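Side-chain contacts in ribose 5-phosphate isomerase (Trypanosoma cruzi, PDB 3M1P), which probably interconverts ribose 5-phosphate and ribulose 5-phosphate, as a type B isomerase of the LacAB/RpiB family: residues A15-L20 against P33-P38; V24-D29 against V119-I124; H102-I107 against T130-E135. The protein carries 1 engineered substitution. One frame throughout, in Å; residues are numbered along the deposited sequence.

Contact 1: A15-L20 against P33-P38; sequences AIHENL and PVYCGP
His17 lays its side chain over one face of the Tyr35 ring, meeting the phenol end of that ring. The two side chains cross at roughly a right angle, and the rings are tilted against each other: their planes make 36° and their centroids stand 4.6 Å apart, a geometry between stacked and edge-to-face. The stem of the histidine takes part too, with His17 CB 3.5 Å from Tyr35 CE1. The first torsion (chi1 76°) sets CG between the backbone N and the carbonyl carbon and so swings the imidazole over the tyrosine.

The opposite face of the tyrosine is covered by its own chain, since Gly37 N sits 3.4 Å above the plane, over the ring centre. The ring is thus sandwiched between an imidazole and a backbone amide. Its hydroxyl is tied down as well: Tyr35 OH donates to Pro38 O at 2.6 Å, which fixes the direction of the phenol and braces the turn after the strand. Beyond the pair, Phe14 stacks on the His17 ring and Ile21 touches Tyr35.

The contact joins the start of helix 17-26 to the end of strand 31-35, within the beta-alpha-beta crossover from strand 3-9 that belongs to a Rossmann-like parallel sheet.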
loop_
_atom_site.group_PDB
_atom_site.type_symbol
_atom_site.label_atom_id
_atom_site.label_comp_id
_atom_site.label_asym_id
_atom_site.label_seq_id
_atom_site.Cartn_x
_atom_site.Cartn_y
_atom_site.Cartn_z
ATOM N N ALA A 15 4.997 -16.777 -13.362
ATOM C CA ALA A 15 6.400 -16.329 -13.398
ATOM C C ALA A 15 7.090 -16.299 -12.021
ATOM O O ALA A 15 8.322 -16.321 -11.933
ATOM C CB ALA A 15 6.501 -14.958 -14.076
ATOM N N ILE A 16 6.301 -16.247 -10.949
ATOM C CA ILE A 16 6.876 -16.138 -9.611
ATOM C C ILE A 16 6.596 -17.348 -8.712
ATOM O O ILE A 16 6.786 -17.279 -7.505
ATOM C CB ILE A 16 6.489 -14.796 -8.903
ATOM C CG1 ILE A 16 4.984 -14.743 -8.593
ATOM C CG2 ILE A 16 6.946 -13.598 -9.757
ATOM C CD1 ILE A 16 4.589 -13.777 -7.489
ATOM N N HIS A 17 6.176 -18.464 -9.301
ATOM C CA HIS A 17 5.758 -19.609 -8.487
ATOM C C HIS A 17 6.912 -20.265 -7.721
ATOM O O HIS A 17 6.715 -20.772 -6.611
ATOM C CB HIS A 17 4.954 -20.615 -9.319
ATOM C CG HIS A 17 5.785 -21.460 -10.230
ATOM N ND1 HIS A 17 6.088 -22.774 -9.948
ATOM C CD2 HIS A 17 6.388 -21.179 -11.410
ATOM C CE1 HIS A 17 6.835 -23.271 -10.920
ATOM N NE2 HIS A 17 7.036 -22.321 -11.817
ATOM N N GLU A 18 8.112 -20.227 -8.306
ATOM C CA GLU A 18 9.329 -20.684 -7.630
ATOM C C GLU A 18 9.638 -19.774 -6.440
ATOM O O GLU A 18 10.006 -20.259 -5.371
ATOM C CB GLU A 18 10.526 -20.772 -8.605
ATOM C CG GLU A 18 10.345 -21.822 -9.716
ATOM C CD GLU A 18 11.608 -22.070 -10.569
ATOM O OE1 GLU A 18 12.577 -21.267 -10.509
ATOM O OE2 GLU A 18 11.622 -23.083 -11.316
ATOM N N ASN A 19 9.477 -18.463 -6.633
ATOM C CA ASN A 19 9.520 -17.476 -5.530
ATOM C C ASN A 19 8.621 -17.888 -4.361
ATOM O O ASN A 19 9.052 -17.929 -3.208
ATOM C CB ASN A 19 9.056 -16.077 -6.001
ATOM C CG ASN A 19 9.924 -15.482 -7.100
ATOM O OD1 ASN A 19 10.594 -14.462 -6.893
ATOM N ND2 ASN A 19 9.881 -16.080 -8.284
ATOM N N LEU A 20 7.358 -18.185 -4.673
ATOM C CA LEU A 20 6.369 -18.560 -3.661
ATOM C C LEU A 20 6.785 -19.812 -2.902
ATOM O O LEU A 20 6.706 -19.843 -1.673
ATOM C CB LEU A 20 4.998 -18.764 -4.309
ATOM C CG LEU A 20 4.496 -17.588 -5.136
ATOM C CD1 LEU A 20 3.222 -17.976 -5.867
ATOM C CD2 LEU A 20 4.290 -16.324 -4.266
ATOM N N PRO A 33 5.960 -26.527 1.130
ATOM C CA PRO A 33 5.188 -26.079 -0.027
ATOM C C PRO A 33 4.695 -27.251 -0.879
ATOM O O PRO A 33 5.441 -28.214 -1.128
ATOM C CB PRO A 33 6.180 -25.221 -0.820
ATOM C CG PRO A 33 7.524 -25.638 -0.367
ATOM C CD PRO A 33 7.399 -26.219 1.002
ATOM N N VAL A 34 3.435 -27.160 -1.289
ATOM C CA VAL A 34 2.799 -28.141 -2.157
ATOM C C VAL A 34 2.308 -27.342 -3.346
ATOM O O VAL A 34 1.268 -26.673 -3.289
ATOM C CB VAL A 34 1.612 -28.864 -1.436
ATOM C CG1 VAL A 34 0.998 -29.943 -2.322
ATOM C CG2 VAL A 34 2.059 -29.453 -0.102
ATOM N N TYR A 35 3.077 -27.372 -4.423
ATOM C CA TYR A 35 2.726 -26.562 -5.578
ATOM C C TYR A 35 1.602 -27.185 -6.412
ATOM O O TYR A 35 1.745 -28.298 -6.942
ATOM C CB TYR A 35 3.938 -26.216 -6.438
ATOM C CG TYR A 35 3.550 -25.313 -7.574
ATOM C CD1 TYR A 35 3.150 -23.993 -7.335
ATOM C CD2 TYR A 35 3.543 -25.784 -8.889
ATOM C CE1 TYR A 35 2.756 -23.166 -8.384
ATOM C CE2 TYR A 35 3.153 -24.966 -9.941
ATOM C CZ TYR A 35 2.770 -23.658 -9.683
ATOM O OH TYR A 35 2.392 -22.850 -10.733
ATOM N N CYS A 36 0.495 -26.443 -6.518
ATOM C CA CYS A 36 -0.714 -26.907 -7.181
ATOM C C CYS A 36 -1.178 -25.930 -8.258
ATOM O O CYS A 36 -2.325 -25.983 -8.687
ATOM C CB CYS A 36 -1.832 -27.124 -6.151
ATOM S SG CYS A 36 -1.511 -28.436 -4.940
ATOM N N GLY A 37 -0.290 -25.042 -8.692
ATOM C CA GLY A 37 -0.637 -24.024 -9.684
ATOM C C GLY A 37 -0.330 -24.551 -11.071
ATOM O O GLY A 37 0.045 -25.718 -11.212
ATOM N N PRO A 38 -0.466 -23.698 -12.106
ATOM C CA PRO A 38 -0.234 -24.194 -13.457
ATOM C C PRO A 38 1.199 -24.709 -13.593
ATOM O O PRO A 38 2.118 -24.164 -12.965
ATOM C CB PRO A 38 -0.449 -22.957 -14.337
ATOM C CG PRO A 38 -1.178 -21.997 -13.507
ATOM C CD PRO A 38 -0.787 -22.264 -12.099
#

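Contact 2: V24-D29 against V119-I124; sequences VKEAGD and VIREII
Val24 meets Ile124 where the two segments come nearest, their CA atoms 6.6 Å apart. The touch is methyl to methyl: Val24 CG2 lies 3.9 Å from Ile124 CG2, an ordinary van der Waals distance between buried branches. With CG2 of the valine turned beside its own backbone N, the other methyl, CG1, is left on the carbonyl side. Val24 also packs on Phe31 and Pro33, so one residue bridges the neighbouring helix and strand 31-35; Ile124 in turn rests on Leu20 and Tyr23.

Two residues on, Glu26 makes the polar half of the contact nearer the surface. Its chain runs out extended beyond CG and crosses that of Arg121 at about a right angle. Arg121, straight from CG to NE, brings its guanidinium edge to the carboxylate. The clearest bond is from Arg121 NE to Glu26 OE1, 3.0 Å with an N-H...O angle of 162°; the oxygen lies close to the guanidinium plane, but the nitrogen approaches from above the carboxylate plane. A second bond pairs Arg121 NH2 with Glu26 OE2, modelled at a doubtfully short 2.4 Å. Because the two planes are 49° apart, the salt bridge is twisted rather than flat.

Next along, Ala27 O receives a hydrogen bond from Gln129 NE2, a further tie to the partner helix, and Gly28, at positive phi, turns the chain away.

A greasy inner contact with a charged pair outside it is the make-up here of the packing between helices 17-26 and 117-129, neighbours on one face of the parallel sheet in this Rossmann-like alpha/beta/alpha fold.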
loop_
_atom_site.group_PDB
_atom_site.type_symbol
_atom_site.label_atom_id
_atom_site.label_comp_id
_atom_site.label_asym_id
_atom_site.label_seq_id
_atom_site.Cartn_x
_atom_site.Cartn_y
_atom_site.Cartn_z
ATOM N N VAL A 24 7.756 -19.801 1.225
ATOM C CA VAL A 24 7.146 -20.724 2.184
ATOM C C VAL A 24 8.233 -21.434 3.001
ATOM O O VAL A 24 8.162 -21.487 4.233
ATOM C CB VAL A 24 6.215 -21.740 1.467
ATOM C CG1 VAL A 24 5.756 -22.830 2.432
ATOM C CG2 VAL A 24 5.015 -21.009 0.847
ATOM N N LYS A 25 9.246 -21.950 2.309
ATOM C CA LYS A 25 10.401 -22.551 2.982
ATOM C C LYS A 25 11.107 -21.554 3.898
ATOM O O LYS A 25 11.540 -21.918 4.990
ATOM C CB LYS A 25 11.387 -23.128 1.961
ATOM C CG LYS A 25 10.861 -24.340 1.229
ATOM C CD LYS A 25 11.820 -24.783 0.158
ATOM C CE LYS A 25 11.355 -26.094 -0.437
ATOM N NZ LYS A 25 11.904 -26.252 -1.805
ATOM N N GLU A 26 11.193 -20.295 3.468
ATOM C CA GLU A 26 11.882 -19.272 4.270
ATOM C C GLU A 26 11.204 -18.997 5.606
ATOM O O GLU A 26 11.877 -18.625 6.565
ATOM C CB GLU A 26 12.047 -17.965 3.499
ATOM C CG GLU A 26 12.990 -18.044 2.320
ATOM C CD GLU A 26 13.406 -16.667 1.854
ATOM O OE1 GLU A 26 13.121 -16.303 0.693
ATOM O OE2 GLU A 26 14.014 -15.943 2.671
ATOM N N ALA A 27 9.877 -19.179 5.663
ATOM C CA ALA A 27 9.115 -19.078 6.915
ATOM C C ALA A 27 9.595 -20.048 8.000
ATOM O O ALA A 27 9.410 -19.804 9.193
ATOM C CB ALA A 27 7.623 -19.276 6.646
ATOM N N GLY A 28 10.214 -21.147 7.579
ATOM C CA GLY A 28 10.713 -22.162 8.506
ATOM C C GLY A 28 10.706 -23.543 7.876
ATOM O O GLY A 28 9.918 -23.819 6.974
ATOM N N ASP A 29 11.610 -24.394 8.345
ATOM C CA ASP A 29 11.702 -25.794 7.921
ATOM C C ASP A 29 10.421 -26.602 8.165
ATOM O O ASP A 29 10.165 -27.583 7.471
ATOM C CB ASP A 29 12.856 -26.475 8.655
ATOM C CG ASP A 29 14.211 -25.915 8.274
ATOM O OD1 ASP A 29 14.288 -25.044 7.373
ATOM O OD2 ASP A 29 15.205 -26.361 8.886
ATOM N N VAL A 119 7.659 -7.725 -0.908
ATOM C CA VAL A 119 6.529 -7.563 0.003
ATOM C C VAL A 119 5.701 -8.846 0.035
ATOM O O VAL A 119 5.218 -9.243 1.093
ATOM C CB VAL A 119 5.673 -6.318 -0.341
ATOM C CG1 VAL A 119 4.446 -6.193 0.573
ATOM C CG2 VAL A 119 6.534 -5.056 -0.232
ATOM N N ILE A 120 5.569 -9.506 -1.117
ATOM C CA ILE A 120 4.890 -10.799 -1.180
ATOM C C ILE A 120 5.634 -11.786 -0.290
ATOM O O ILE A 120 5.018 -12.497 0.505
ATOM C CB ILE A 120 4.754 -11.330 -2.638
ATOM C CG1 ILE A 120 3.709 -10.508 -3.398
ATOM C CG2 ILE A 120 4.362 -12.825 -2.638
ATOM C CD1 ILE A 120 3.619 -10.793 -4.923
ATOM N N ARG A 121 6.962 -11.786 -0.405
ATOM C CA ARG A 121 7.822 -12.565 0.476
ATOM C C ARG A 121 7.494 -12.314 1.958
ATOM O O ARG A 121 7.251 -13.253 2.714
ATOM C CB ARG A 121 9.301 -12.270 0.186
ATOM C CG ARG A 121 10.247 -13.121 1.037
ATOM C CD ARG A 121 11.721 -12.812 0.760
ATOM N NE ARG A 121 12.572 -13.521 1.716
ATOM C CZ ARG A 121 12.870 -13.076 2.934
ATOM N NH1 ARG A 121 12.398 -11.913 3.356
ATOM N NH2 ARG A 121 13.636 -13.804 3.743
ATOM N N GLU A 122 7.468 -11.037 2.345
ATOM C CA GLU A 122 7.179 -10.621 3.701
ATOM C C GLU A 122 5.778 -11.048 4.132
ATOM O O GLU A 122 5.587 -11.523 5.258
ATOM C CB GLU A 122 7.317 -9.100 3.801
ATOM C CG GLU A 122 7.211 -8.537 5.210
ATOM C CD GLU A 122 7.243 -7.028 5.214
ATOM O OE1 GLU A 122 6.325 -6.413 4.642
ATOM O OE2 GLU A 122 8.192 -6.460 5.761
ATOM N N ILE A 123 4.804 -10.877 3.236
ATOM C CA ILE A 123 3.427 -11.305 3.483
ATOM C C ILE A 123 3.360 -12.818 3.772
ATOM O O ILE A 123 2.773 -13.234 4.774
ATOM C CB ILE A 123 2.512 -10.925 2.301
ATOM C CG1 ILE A 123 2.293 -9.412 2.257
ATOM C CG2 ILE A 123 1.146 -11.669 2.344
ATOM C CD1 ILE A 123 1.663 -8.952 0.954
ATOM N N ILE A 124 3.967 -13.631 2.910
ATOM C CA ILE A 124 3.893 -15.089 3.070
ATOM C C ILE A 124 4.527 -15.532 4.389
ATOM O O ILE A 124 3.926 -16.292 5.134
ATOM C CB ILE A 124 4.475 -15.843 1.833
ATOM C CG1 ILE A 124 3.496 -15.713 0.664
ATOM C CG2 ILE A 124 4.746 -17.342 2.146
ATOM C CD1 ILE A 124 4.083 -16.101 -0.671
#

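Contact 3: H102-I107 against T130-E135; sequences HNDANI and TPFSGE
Asp104 and Phe132 bring together two loops of the Rossmann-like alpha/beta fold: the link from helix 93-101 to strand 107-111, and the turn between helices 117-129 and 136-150. Their CA atoms approach to 5.1 Å at this point.

The apolar part is a CH-pi contact. Asp104 CB stands 3.8 Å from the centroid of the Phe132 ring, 21° off the ring normal, over one face but shifted toward the rim. Behind it the carboxylate continues almost parallel to the ring, the planes only 13° apart, so the acid group is stacked against the phenyl and its CB rather than pointing an oxygen into the face. Asp104 CG is anti to its own N, and this torsion brings the carboxylate over the ring, although the two side chains cross at about a right angle. On the other face of the ring, Gly134 N lies over the centre, and helix 136-150 adds His138 and Ile142 to the packing round Phe132.

The polar partners lie outside the two segments. Asp104 OD1 forms a salt bridge with Arg100 on the preceding helix, which probably helps hold the carboxylate at this angle, while Asp104 O is bonded by Arg86. Ser133 OG is also bonded to His138 ND1 and to Ile101 O, so it ties the second loop to the end of helix 93-101 and to the start of helix 136-150. Within its own loop Ser133 makes a weak ST turn just before helix 136-150, Glu135 N reaching Ser133 OG at 3.3 Å along a nearly straight line of 168°.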
loop_
_atom_site.group_PDB
_atom_site.type_symbol
_atom_site.label_atom_id
_atom_site.label_comp_id
_atom_site.label_asym_id
_atom_site.label_seq_id
_atom_site.Cartn_x
_atom_site.Cartn_y
_atom_site.Cartn_z
ATOM N N HIS A 102 -6.505 -11.964 14.073
ATOM C CA HIS A 102 -7.929 -11.691 14.274
ATOM C C HIS A 102 -8.841 -12.683 13.553
ATOM O O HIS A 102 -9.909 -13.019 14.059
ATOM C CB HIS A 102 -8.269 -10.250 13.841
ATOM C CG HIS A 102 -7.940 -9.207 14.868
ATOM N ND1 HIS A 102 -6.722 -9.148 15.514
ATOM C CD2 HIS A 102 -8.664 -8.164 15.343
ATOM C CE1 HIS A 102 -6.718 -8.130 16.359
ATOM N NE2 HIS A 102 -7.886 -7.516 16.272
ATOM N N ASN A 103 -8.431 -13.137 12.372
ATOM C CA ASN A 103 -9.314 -13.928 11.510
ATOM C C ASN A 103 -8.946 -15.396 11.388
ATOM O O ASN A 103 -9.657 -16.150 10.717
ATOM C CB ASN A 103 -9.400 -13.298 10.121
ATOM C CG ASN A 103 -9.696 -11.802 10.185
ATOM O OD1 ASN A 103 -10.799 -11.393 10.547
ATOM N ND2 ASN A 103 -8.711 -10.995 9.873
ATOM N N ASP A 104 -7.838 -15.784 12.034
ATOM C CA ASP A 104 -7.286 -17.129 11.890
ATOM C C ASP A 104 -7.362 -17.562 10.417
ATOM O O ASP A 104 -7.808 -18.678 10.099
ATOM C CB ASP A 104 -8.054 -18.102 12.797
ATOM C CG ASP A 104 -7.392 -19.469 12.900
ATOM O OD1 ASP A 104 -6.185 -19.578 12.602
ATOM O OD2 ASP A 104 -8.103 -20.433 13.277
ATOM N N ALA A 105 -6.948 -16.663 9.525
ATOM C CA ALA A 105 -7.014 -16.916 8.092
ATOM C C ALA A 105 -6.223 -18.165 7.756
ATOM O O ALA A 105 -5.150 -18.381 8.309
ATOM C CB ALA A 105 -6.476 -15.710 7.299
ATOM N N ASN A 106 -6.745 -18.989 6.857
ATOM C CA ASN A 106 -6.029 -20.190 6.442
ATOM C C ASN A 106 -5.538 -20.115 5.003
ATOM O O ASN A 106 -4.779 -20.964 4.570
ATOM C CB ASN A 106 -6.854 -21.480 6.689
ATOM C CG ASN A 106 -8.302 -21.367 6.195
ATOM O OD1 ASN A 106 -8.585 -20.665 5.223
ATOM N ND2 ASN A 106 -9.221 -22.070 6.871
ATOM N N ILE A 107 -5.965 -19.094 4.267
ATOM C CA ILE A 107 -5.397 -18.838 2.940
ATOM C C ILE A 107 -4.963 -17.372 2.791
ATOM O O ILE A 107 -5.733 -16.465 3.079
ATOM C CB ILE A 107 -6.371 -19.242 1.782
ATOM C CG1 ILE A 107 -6.657 -20.758 1.804
ATOM C CG2 ILE A 107 -5.801 -18.782 0.414
ATOM C CD1 ILE A 107 -7.563 -21.278 0.701
ATOM N N THR A 130 2.793 -16.025 12.038
ATOM C CA THR A 130 1.961 -15.345 13.036
ATOM C C THR A 130 0.850 -16.259 13.549
ATOM O O THR A 130 0.062 -16.760 12.759
ATOM C CB THR A 130 1.331 -14.031 12.471
ATOM O OG1 THR A 130 2.354 -13.215 11.885
ATOM C CG2 THR A 130 0.634 -13.253 13.563
ATOM N N PRO A 131 0.796 -16.491 14.874
ATOM C CA PRO A 131 -0.259 -17.356 15.421
ATOM C C PRO A 131 -1.611 -16.672 15.515
ATOM O O PRO A 131 -1.680 -15.443 15.593
ATOM C CB PRO A 131 0.246 -17.673 16.839
ATOM C CG PRO A 131 1.084 -16.462 17.222
ATOM C CD PRO A 131 1.733 -16.011 15.919
ATOM N N PHE A 132 -2.677 -17.467 15.504
ATOM C CA PHE A 132 -4.010 -16.963 15.852
ATOM C C PHE A 132 -4.019 -16.653 17.347
ATOM O O PHE A 132 -3.460 -17.405 18.134
ATOM C CB PHE A 132 -5.098 -17.975 15.482
ATOM C CG PHE A 132 -6.472 -17.625 16.002
ATOM C CD1 PHE A 132 -7.031 -16.372 15.767
ATOM C CD2 PHE A 132 -7.224 -18.576 16.698
ATOM C CE1 PHE A 132 -8.307 -16.058 16.237
ATOM C CE2 PHE A 132 -8.502 -18.278 17.167
ATOM C CZ PHE A 132 -9.042 -17.009 16.942
ATOM N N SER A 133 -4.636 -15.535 17.722
ATOM C CA SER A 133 -4.607 -15.057 19.102
ATOM C C SER A 133 -5.419 -15.935 20.081
ATOM O O SER A 133 -5.071 -16.039 21.257
ATOM C CB SER A 133 -5.056 -13.597 19.165
ATOM O OG SER A 133 -6.456 -13.493 19.037
ATOM N N GLY A 134 -6.489 -16.561 19.593
ATOM C CA GLY A 134 -7.361 -17.380 20.433
ATOM C C GLY A 134 -8.315 -16.571 21.295
ATOM O O GLY A 134 -9.120 -17.143 22.032
ATOM N N GLU A 135 -8.247 -15.244 21.196
ATOM C CA GLU A 135 -9.021 -14.364 22.079
ATOM C C GLU A 135 -10.524 -14.482 21.850
ATOM O O GLU A 135 -10.979 -14.698 20.719
ATOM C CB GLU A 135 -8.542 -12.905 21.989
ATOM C CG GLU A 135 -7.215 -12.656 22.718
ATOM C CD GLU A 135 -6.660 -11.247 22.518
ATOM O OE1 GLU A 135 -7.440 -10.267 22.550
ATOM O OE2 GLU A 135 -5.424 -11.114 22.338
#

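Overall arrangement
Contacts 1 and 2 form one continuous patch: both use helix 17-26, their centres are 13 Å apart, and they meet directly where Leu20 CD2 lies 3.6 Å from Ile124 CD1. Contact 3 stands apart, its centre 17 Å from that of contact 2 and 24 Å from that of contact 1, on the opposite side of the chain's centre from contact 1. Helix 117-129 connects the two regions, carrying Ile124 and leading into 130-135. Contact 3 also lies near a bound phosphate ion, about 3 Å from the His102 side chain; the ion probably came from the crystallisation liquor but may mark a pocket. Contacts 2 and 3 border other subunits, through Glu122 and Asn103.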